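Local coordinates for reticulocyte binding protein (Streptococcus agalactiae COH1, PDB 3FAW) that probably hydrolyses the alpha-1,6 linkages of pullulan and related branched alpha-glucans as a cell-wall-anchored pullulanase of group B Streptococcus, at residues Ile547-Ile551 and Lys552-Gly556. Sequence-based numbering, arbitrary orientation.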
loop_
_atom_site.group_PDB
_atom_site.type_symbol
_atom_site.label_atom_id
_atom_site.label_comp_id
_atom_site.label_asym_id
_atom_site.label_seq_id
_atom_site.Cartn_x
_atom_site.Cartn_y
_atom_site.Cartn_z
ATOM N N ILE A 547 -15.732 21.806 1.603
ATOM C CA ILE A 547 -16.365 20.657 0.945
ATOM C C ILE A 547 -16.304 20.833 -0.572
ATOM O O ILE A 547 -15.900 19.919 -1.290
ATOM C CB ILE A 547 -17.855 20.473 1.377
ATOM C CG1 ILE A 547 -17.983 20.222 2.885
ATOM C CG2 ILE A 547 -18.512 19.297 0.639
ATOM C CD1 ILE A 547 -17.431 18.893 3.335
ATOM N N PHE A 548 -16.686 22.020 -1.045
ATOM C CA PHE A 548 -16.703 22.324 -2.475
ATOM C C PHE A 548 -15.313 22.199 -3.092
ATOM O O PHE A 548 -15.152 21.602 -4.151
ATOM C CB PHE A 548 -17.263 23.731 -2.730
ATOM C CG PHE A 548 -17.272 24.122 -4.185
ATOM C CD1 PHE A 548 -17.955 23.352 -5.116
ATOM C CD2 PHE A 548 -16.588 25.248 -4.626
ATOM C CE1 PHE A 548 -17.962 23.697 -6.464
ATOM C CE2 PHE A 548 -16.597 25.604 -5.973
ATOM C CZ PHE A 548 -17.283 24.827 -6.891
ATOM N N LYS A 549 -14.313 22.762 -2.421
ATOM C CA LYS A 549 -12.924 22.649 -2.867
ATOM C C LYS A 549 -12.434 21.197 -2.892
ATOM O O LYS A 549 -11.696 20.813 -3.798
ATOM C CB LYS A 549 -12.009 23.534 -2.007
ATOM C CG LYS A 549 -12.167 25.018 -2.315
ATOM C CD LYS A 549 -11.633 25.907 -1.205
ATOM C CE LYS A 549 -11.728 27.389 -1.597
ATOM N NZ LYS A 549 -11.496 28.299 -0.441
ATOM N N ASN A 550 -12.841 20.394 -1.909
ATOM C CA ASN A 550 -12.551 18.949 -1.933
ATOM C C ASN A 550 -13.177 18.269 -3.156
ATOM O O ASN A 550 -12.508 17.511 -3.859
ATOM C CB ASN A 550 -13.014 18.256 -0.645
ATOM C CG ASN A 550 -11.962 18.284 0.451
ATOM O OD1 ASN A 550 -12.236 18.686 1.584
ATOM N ND2 ASN A 550 -10.752 17.847 0.120
ATOM N N ILE A 551 -14.447 18.575 -3.419
ATOM C CA ILE A 551 -15.141 18.096 -4.627
ATOM C C ILE A 551 -14.387 18.454 -5.919
ATOM O O ILE A 551 -14.431 17.694 -6.887
ATOM C CB ILE A 551 -16.598 18.631 -4.700
ATOM C CG1 ILE A 551 -17.445 18.038 -3.571
ATOM C CG2 ILE A 551 -17.248 18.282 -6.030
ATOM C CD1 ILE A 551 -18.729 18.793 -3.326
ATOM N N LYS A 552 -13.701 19.598 -5.928
ATOM C CA LYS A 552 -12.837 20.010 -7.059
ATOM C C LYS A 552 -11.422 19.401 -7.038
ATOM O O LYS A 552 -10.592 19.734 -7.890
ATOM C CB LYS A 552 -12.715 21.545 -7.112
ATOM C CG LYS A 552 -13.984 22.273 -7.543
ATOM C CD LYS A 552 -13.725 23.723 -7.939
ATOM C CE LYS A 552 -13.244 24.579 -6.768
ATOM N NZ LYS A 552 -12.962 25.981 -7.201
ATOM N N ALA A 553 -11.154 18.508 -6.082
ATOM C CA ALA A 553 -9.833 17.900 -5.894
ATOM C C ALA A 553 -8.812 18.937 -5.428
ATOM O O ALA A 553 -7.665 18.949 -5.881
ATOM C CB ALA A 553 -9.355 17.200 -7.177
ATOM N N GLN A 554 -9.245 19.806 -4.522
ATOM C CA GLN A 554 -8.385 20.817 -3.930
ATOM C C GLN A 554 -8.486 20.742 -2.406
ATOM O O GLN A 554 -9.072 21.621 -1.773
ATOM C CB GLN A 554 -8.777 22.202 -4.444
ATOM C CG GLN A 554 -8.600 22.346 -5.952
ATOM C CD GLN A 554 -9.244 23.588 -6.517
ATOM O OE1 GLN A 554 -9.518 24.562 -5.660
ATOM N NE2 GLN A 554 -9.503 23.667 -7.718
ATOM N N PRO A 555 -7.924 19.673 -1.810
ATOM C CA PRO A 555 -7.957 19.512 -0.353
ATOM C C PRO A 555 -7.290 20.656 0.401
ATOM O O PRO A 555 -6.369 21.279 -0.111
ATOM C CB PRO A 555 -7.189 18.201 -0.124
ATOM C CG PRO A 555 -6.386 18.006 -1.363
ATOM C CD PRO A 555 -7.229 18.547 -2.458
ATOM N N GLY A 556 -7.761 20.908 1.616
ATOM C CA GLY A 556 -7.266 22.007 2.436
ATOM C C GLY A 556 -5.983 21.731 3.199
ATOM O O GLY A 556 -5.393 22.662 3.752
#
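Lys549 and Gln554 meet where helix 544-551 ends in a Schellman motif, Ala553 turning the chain with positive phi (67°) into the loop that leads to strand 566-568 of the TIM barrel. The amide N of Gln554 reaches back to the carbonyl O of Lys549 at 2.7 Å, and that oxygen also takes a weak second bond from the N of Lys552. Lys552 N has its better acceptor one residue earlier, Phe548 O at 3.0 Å, the last i to i+4 bond of the helix. Ala553 N binds Asn550 O at 2.8 Å, but from above the carbonyl plane, 60° out of it; Gln568 NE2 of strand 566-568 is a second donor to the same oxygen. The carbonyls of Phe548, Lys549 and Asn550 are thus met by amides of the turn, and the backbone of Ile551 hydrogen-bonds with that of Gln612.

The Lys552 chain runs across one face of the Phe548 ring, offset toward its rim. The bend at chi3 (-65°) brings CE over the CE2 side of that face, with Lys552 CE 3.6 Å from Phe548 CE2 and CD on the same side nearer CZ, while the ammonium ends in a salt bridge with Asp716. Gln554 NE2 hydrogen-bonds the same carboxylate oxygen, Asp716 OD1, so helix 712-718 holds both polar ends. Ile551 and Phe548 also pack on strand 736-742, joining the barrel to the C-terminal beta domain. Beyond the turn, Gly556 N is bound by Asp519 of helix 518-525. Alongside the backbone bond, Gln554 CB sits 3.3 Å from Lys549 O.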